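Long-range contact in putative oxidoreductase (PDB 3FHL), which is probably a nucleotide-dependent oxidoreductase of the Gfo/Idh/MocA family, built from an NAD-binding Rossmann domain and a C-terminal alpha/beta domain: residues 96-109 with 328-340. Residues are numbered along the deposited sequence; the frame is centred on the assembly and turned at random.
Sequences KPFTSTTKQGEELI and AQDILNVIRIIEA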
loop_
_atom_site.group_PDB
_atom_site.type_symbol
_atom_site.label_atom_id
_atom_site.label_comp_id
_atom_site.label_asym_id
_atom_site.label_seq_id
_atom_site.Cartn_x
_atom_site.Cartn_y
_atom_site.Cartn_z
ATOM N N LYS C 96 -12.245 -19.236 15.887
ATOM C CA LYS C 96 -11.435 -19.570 14.716
ATOM C C LYS C 96 -10.277 -20.474 15.137
ATOM O O LYS C 96 -9.640 -20.218 16.163
ATOM C CB LYS C 96 -10.889 -18.307 14.060
ATOM C CG LYS C 96 -11.948 -17.475 13.349
ATOM C CD LYS C 96 -11.535 -16.010 13.294
ATOM C CE LYS C 96 -10.217 -15.822 12.550
ATOM N NZ LYS C 96 -9.773 -14.390 12.594
ATOM N N PRO C 97 -10.002 -21.531 14.351
ATOM C CA PRO C 97 -10.680 -21.919 13.107
ATOM C C PRO C 97 -12.020 -22.614 13.362
ATOM O O PRO C 97 -12.093 -23.550 14.166
ATOM C CB PRO C 97 -9.687 -22.886 12.439
ATOM C CG PRO C 97 -8.476 -22.938 13.350
ATOM C CD PRO C 97 -8.921 -22.467 14.686
ATOM N N PHE C 98 -13.061 -22.112 12.699
ATOM C CA PHE C 98 -14.427 -22.633 12.796
ATOM C C PHE C 98 -14.442 -24.145 12.572
ATOM O O PHE C 98 -14.808 -24.900 13.473
ATOM C CB PHE C 98 -15.322 -21.876 11.795
ATOM C CG PHE C 98 -16.752 -22.375 11.692
ATOM C CD1 PHE C 98 -17.463 -22.820 12.806
ATOM C CD2 PHE C 98 -17.403 -22.342 10.463
ATOM C CE1 PHE C 98 -18.773 -23.264 12.679
ATOM C CE2 PHE C 98 -18.714 -22.768 10.333
ATOM C CZ PHE C 98 -19.400 -23.234 11.436
ATOM N N THR C 99 -14.036 -24.579 11.381
ATOM C CA THR C 99 -13.911 -26.003 11.078
ATOM C C THR C 99 -12.652 -26.239 10.259
ATOM O O THR C 99 -12.052 -25.289 9.742
ATOM C CB THR C 99 -15.096 -26.530 10.258
ATOM O OG1 THR C 99 -15.335 -25.651 9.150
ATOM C CG2 THR C 99 -16.354 -26.632 11.101
ATOM N N SER C 100 -12.262 -27.506 10.127
ATOM C CA SER C 100 -11.108 -27.856 9.307
ATOM C C SER C 100 -11.420 -27.740 7.814
ATOM O O SER C 100 -10.532 -27.429 7.025
ATOM C CB SER C 100 -10.575 -29.249 9.663
ATOM O OG SER C 100 -11.488 -30.264 9.292
ATOM N N THR C 101 -12.678 -27.976 7.435
ATOM C CA THR C 101 -13.115 -27.828 6.035
ATOM C C THR C 101 -14.392 -26.998 5.901
ATOM O O THR C 101 -15.166 -26.881 6.849
ATOM C CB THR C 101 -13.350 -29.202 5.308
ATOM O OG1 THR C 101 -14.641 -29.727 5.644
ATOM C CG2 THR C 101 -12.260 -30.233 5.642
ATOM N N THR C 102 -14.599 -26.443 4.706
ATOM C CA THR C 102 -15.786 -25.652 4.361
ATOM C C THR C 102 -17.078 -26.479 4.402
ATOM O O THR C 102 -18.118 -25.992 4.861
ATOM C CB THR C 102 -15.617 -24.984 2.971
ATOM O OG1 THR C 102 -14.491 -24.099 3.011
ATOM C CG2 THR C 102 -16.861 -24.181 2.562
ATOM N N LYS C 103 -16.990 -27.726 3.940
ATOM C CA LYS C 103 -18.111 -28.668 3.940
ATOM C C LYS C 103 -18.628 -28.955 5.360
ATOM O O LYS C 103 -19.835 -29.031 5.577
ATOM C CB LYS C 103 -17.684 -29.969 3.254
ATOM C CG LYS C 103 -18.823 -30.883 2.839
ATOM C CD LYS C 103 -18.281 -32.104 2.103
ATOM C CE LYS C 103 -19.400 -33.005 1.594
ATOM N NZ LYS C 103 -18.869 -34.133 0.768
ATOM N N GLN C 104 -17.698 -29.104 6.306
ATOM C CA GLN C 104 -18.001 -29.278 7.727
ATOM C C GLN C 104 -18.698 -28.048 8.310
ATOM O O GLN C 104 -19.630 -28.165 9.112
ATOM C CB GLN C 104 -16.710 -29.515 8.494
ATOM C CG GLN C 104 -16.130 -30.922 8.403
ATOM C CD GLN C 104 -14.841 -31.039 9.198
ATOM O OE1 GLN C 104 -14.214 -30.031 9.538
ATOM N NE2 GLN C 104 -14.441 -32.262 9.503
ATOM N N GLY C 105 -18.226 -26.871 7.905
ATOM C CA GLY C 105 -18.818 -25.605 8.301
ATOM C C GLY C 105 -20.226 -25.430 7.776
ATOM O O GLY C 105 -21.129 -25.045 8.528
ATOM N N GLU C 106 -20.428 -25.733 6.497
ATOM C CA GLU C 106 -21.774 -25.687 5.905
ATOM C C GLU C 106 -22.733 -26.671 6.592
ATOM O O GLU C 106 -23.912 -26.359 6.778
ATOM C CB GLU C 106 -21.729 -25.928 4.392
ATOM C CG GLU C 106 -21.066 -24.785 3.621
ATOM C CD GLU C 106 -20.923 -25.041 2.125
ATOM O OE1 GLU C 106 -20.767 -26.216 1.717
ATOM O OE2 GLU C 106 -20.952 -24.052 1.359
ATOM N N GLU C 107 -22.206 -27.831 6.992
ATOM C CA GLU C 107 -22.978 -28.837 7.730
ATOM C C GLU C 107 -23.457 -28.331 9.100
ATOM O O GLU C 107 -24.624 -28.519 9.467
ATOM C CB GLU C 107 -22.157 -30.116 7.904
ATOM C CG GLU C 107 -22.943 -31.285 8.496
ATOM C CD GLU C 107 -22.051 -32.411 8.980
ATOM O OE1 GLU C 107 -20.895 -32.505 8.514
ATOM O OE2 GLU C 107 -22.508 -33.208 9.829
ATOM N N LEU C 108 -22.553 -27.698 9.846
ATOM C CA LEU C 108 -22.875 -27.136 11.159
ATOM C C LEU C 108 -23.919 -26.032 11.086
ATOM O O LEU C 108 -24.832 -25.982 11.921
ATOM C CB LEU C 108 -21.614 -26.616 11.845
ATOM C CG LEU C 108 -20.635 -27.674 12.347
ATOM C CD1 LEU C 108 -19.517 -27.004 13.129
ATOM C CD2 LEU C 108 -21.347 -28.713 13.202
ATOM N N ILE C 109 -23.783 -25.161 10.083
ATOM C CA ILE C 109 -24.703 -24.041 9.862
ATOM C C ILE C 109 -26.124 -24.554 9.585
ATOM O O ILE C 109 -27.089 -24.053 10.165
ATOM C CB ILE C 109 -24.184 -23.093 8.739
ATOM C CG1 ILE C 109 -22.982 -22.272 9.253
ATOM C CG2 ILE C 109 -25.293 -22.163 8.211
ATOM C CD1 ILE C 109 -22.179 -21.562 8.162
ATOM N N ALA C 328 -21.890 -17.655 11.711
ATOM C CA ALA C 328 -20.824 -18.537 11.235
ATOM C C ALA C 328 -20.571 -18.434 9.731
ATOM O O ALA C 328 -19.433 -18.635 9.283
ATOM C CB ALA C 328 -21.120 -19.975 11.620
ATOM N N GLN C 329 -21.612 -18.097 8.961
ATOM C CA GLN C 329 -21.481 -17.917 7.504
ATOM C C GLN C 329 -20.463 -16.811 7.172
ATOM O O GLN C 329 -19.777 -16.888 6.155
ATOM C CB GLN C 329 -22.835 -17.607 6.864
ATOM C CG GLN C 329 -22.843 -17.501 5.342
ATOM C CD GLN C 329 -22.495 -18.801 4.658
ATOM O OE1 GLN C 329 -23.044 -19.855 4.989
ATOM N NE2 GLN C 329 -21.585 -18.738 3.682
ATOM N N ASP C 330 -20.357 -15.808 8.047
ATOM C CA ASP C 330 -19.373 -14.729 7.880
ATOM C C ASP C 330 -17.940 -15.250 7.738
ATOM O O ASP C 330 -17.212 -14.767 6.882
ATOM C CB ASP C 330 -19.455 -13.700 9.015
ATOM C CG ASP C 330 -20.678 -12.801 8.915
ATOM O OD1 ASP C 330 -21.426 -12.870 7.912
ATOM O OD2 ASP C 330 -20.893 -12.004 9.849
ATOM N N ILE C 331 -17.548 -16.238 8.543
ATOM C CA ILE C 331 -16.194 -16.791 8.441
ATOM C C ILE C 331 -16.014 -17.678 7.201
ATOM O O ILE C 331 -14.914 -17.773 6.680
ATOM C CB ILE C 331 -15.694 -17.476 9.748
ATOM C CG1 ILE C 331 -14.162 -17.497 9.827
ATOM C CG2 ILE C 331 -16.189 -18.891 9.872
ATOM C CD1 ILE C 331 -13.497 -16.125 9.863
ATOM N N LEU C 332 -17.091 -18.299 6.717
ATOM C CA LEU C 332 -16.988 -19.069 5.484
ATOM C C LEU C 332 -16.758 -18.118 4.318
ATOM O O LEU C 332 -15.975 -18.422 3.421
ATOM C CB LEU C 332 -18.229 -19.923 5.237
ATOM C CG LEU C 332 -18.547 -21.072 6.194
ATOM C CD1 LEU C 332 -19.507 -21.989 5.466
ATOM C CD2 LEU C 332 -17.311 -21.854 6.639
ATOM N N ASN C 333 -17.441 -16.974 4.351
ATOM C CA ASN C 333 -17.254 -15.903 3.373
ATOM C C ASN C 333 -15.830 -15.353 3.381
ATOM O O ASN C 333 -15.227 -15.129 2.325
ATOM C CB ASN C 333 -18.253 -14.774 3.638
ATOM C CG ASN C 333 -19.690 -15.172 3.320
ATOM O OD1 ASN C 333 -19.941 -16.243 2.762
ATOM N ND2 ASN C 333 -20.638 -14.299 3.664
ATOM N N VAL C 334 -15.301 -15.154 4.583
ATOM C CA VAL C 334 -13.925 -14.700 4.770
ATOM C C VAL C 334 -12.935 -15.698 4.182
ATOM O O VAL C 334 -12.028 -15.305 3.450
ATOM C CB VAL C 334 -13.644 -14.428 6.249
ATOM C CG1 VAL C 334 -12.148 -14.292 6.532
ATOM C CG2 VAL C 334 -14.386 -13.188 6.663
ATOM N N ILE C 335 -13.153 -16.983 4.465
ATOM C CA ILE C 335 -12.305 -18.079 3.978
ATOM C C ILE C 335 -12.336 -18.204 2.456
ATOM O O ILE C 335 -11.319 -18.530 1.846
ATOM C CB ILE C 335 -12.642 -19.427 4.678
ATOM C CG1 ILE C 335 -12.086 -19.424 6.103
ATOM C CG2 ILE C 335 -12.086 -20.643 3.910
ATOM C CD1 ILE C 335 -12.624 -20.551 6.975
ATOM N N ARG C 336 -13.486 -17.917 1.849
ATOM C CA ARG C 336 -13.591 -17.890 0.403
ATOM C C ARG C 336 -12.646 -16.834 -0.189
ATOM O O ARG C 336 -11.920 -17.119 -1.152
ATOM C CB ARG C 336 -15.027 -17.597 -0.030
ATOM C CG ARG C 336 -15.236 -17.598 -1.536
ATOM C CD ARG C 336 -16.717 -17.530 -1.863
ATOM N NE ARG C 336 -16.987 -17.484 -3.297
ATOM C CZ ARG C 336 -18.057 -16.901 -3.832
ATOM N NH1 ARG C 336 -18.951 -16.301 -3.052
ATOM N NH2 ARG C 336 -18.228 -16.904 -5.148
ATOM N N ILE C 337 -12.659 -15.632 0.396
ATOM C CA ILE C 337 -11.728 -14.562 0.013
ATOM C C ILE C 337 -10.258 -14.952 0.226
ATOM O O ILE C 337 -9.428 -14.722 -0.658
ATOM C CB ILE C 337 -12.060 -13.218 0.722
ATOM C CG1 ILE C 337 -13.517 -12.818 0.478
ATOM C CG2 ILE C 337 -11.119 -12.085 0.259
ATOM C CD1 ILE C 337 -13.871 -12.655 -0.969
ATOM N N ILE C 338 -9.947 -15.556 1.373
ATOM C CA ILE C 338 -8.589 -16.030 1.668
ATOM C C ILE C 338 -8.116 -17.056 0.622
ATOM O O ILE C 338 -7.000 -16.969 0.116
ATOM C CB ILE C 338 -8.489 -16.636 3.075
ATOM C CG1 ILE C 338 -8.577 -15.539 4.143
ATOM C CG2 ILE C 338 -7.185 -17.424 3.245
ATOM C CD1 ILE C 338 -8.569 -16.066 5.583
ATOM N N GLU C 339 -8.985 -18.003 0.283
ATOM C CA GLU C 339 -8.663 -19.008 -0.718
ATOM C C GLU C 339 -8.465 -18.371 -2.088
ATOM O O GLU C 339 -7.564 -18.768 -2.818
ATOM C CB GLU C 339 -9.728 -20.111 -0.744
ATOM C CG GLU C 339 -9.631 -21.047 0.475
ATOM C CD GLU C 339 -10.769 -22.067 0.558
ATOM O OE1 GLU C 339 -11.744 -21.975 -0.226
ATOM O OE2 GLU C 339 -10.686 -22.963 1.424
ATOM N N ALA C 340 -9.282 -17.369 -2.414
ATOM C CA ALA C 340 -9.121 -16.620 -3.668
ATOM C C ALA C 340 -7.812 -15.836 -3.722
ATOM O O ALA C 340 -7.195 -15.741 -4.777
ATOM C CB ALA C 340 -10.288 -15.709 -3.904
HETATM O O HOH W 1 -15.713 -20.996 2.498
HETATM O O HOH W 2 -20.633 -20.985 1.999
#
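Helix 102-109 and helix 328-340 run nearly antiparallel, at 160°, with Thr102 beside Leu332 and Ile109 beside Ala328, their axes approaching to 10.2 Å. Leu332 is the knob: its side chain enters a hole made by Thr102, Gly105, Glu106 and Ile109. Leu332 CD1 reaches Glu106 CG at 3.7 Å and also touches Ile109 CD1; Leu332 CD2 meets the Phe98 ring in plane at the edge, 3.9 Å from Phe98 CD2. Gly105, with no side chain, lets the leucine methyls lie close to the helix backbone. Phe98 precedes the helix; its CG is anti to the backbone N (chi1 175°), which directs the ring towards 328-340. There Ala328 CB makes an off-centre CH-pi contact, 4.2 Å from the ring centroid, while Thr99 CG2 covers the centre of one face. Ile331 CG2 packs on Phe98 CB at 3.7 Å, the two side chains passing in opposite directions.

This is an interdomain contact of the Gfo/Idh/MocA fold. Residues 96-109 follow Rossmann strand 91-95, and Pro97, joined by a cis peptide bond, falls in the Lys-Pro pair familiar from this family. Helix 328-340 belongs to the C-terminal part, yet Ala328 is hydrogen-bonded through its backbone to Leu119 of Rossmann strand 119-122.

Ile331 CD1 also lies against the aliphatic part of Lys96, 4.0 Å from Lys96 CD; the lysine chain bends at chi3, and NZ is hydrogen-bonded to Ser181. At the C-terminal end of 96-109, Ile109 CD1 sits 3.6 Å from Gln329 N and also touches Gln329 OE1, the two side chains crossing at about a right angle. No direct hydrogen bond spans the helices, but one water donates to Glu106 OE2 and accepts from Gln329 NE2, whose amide also donates almost straight (168°) to Asn333 OD1.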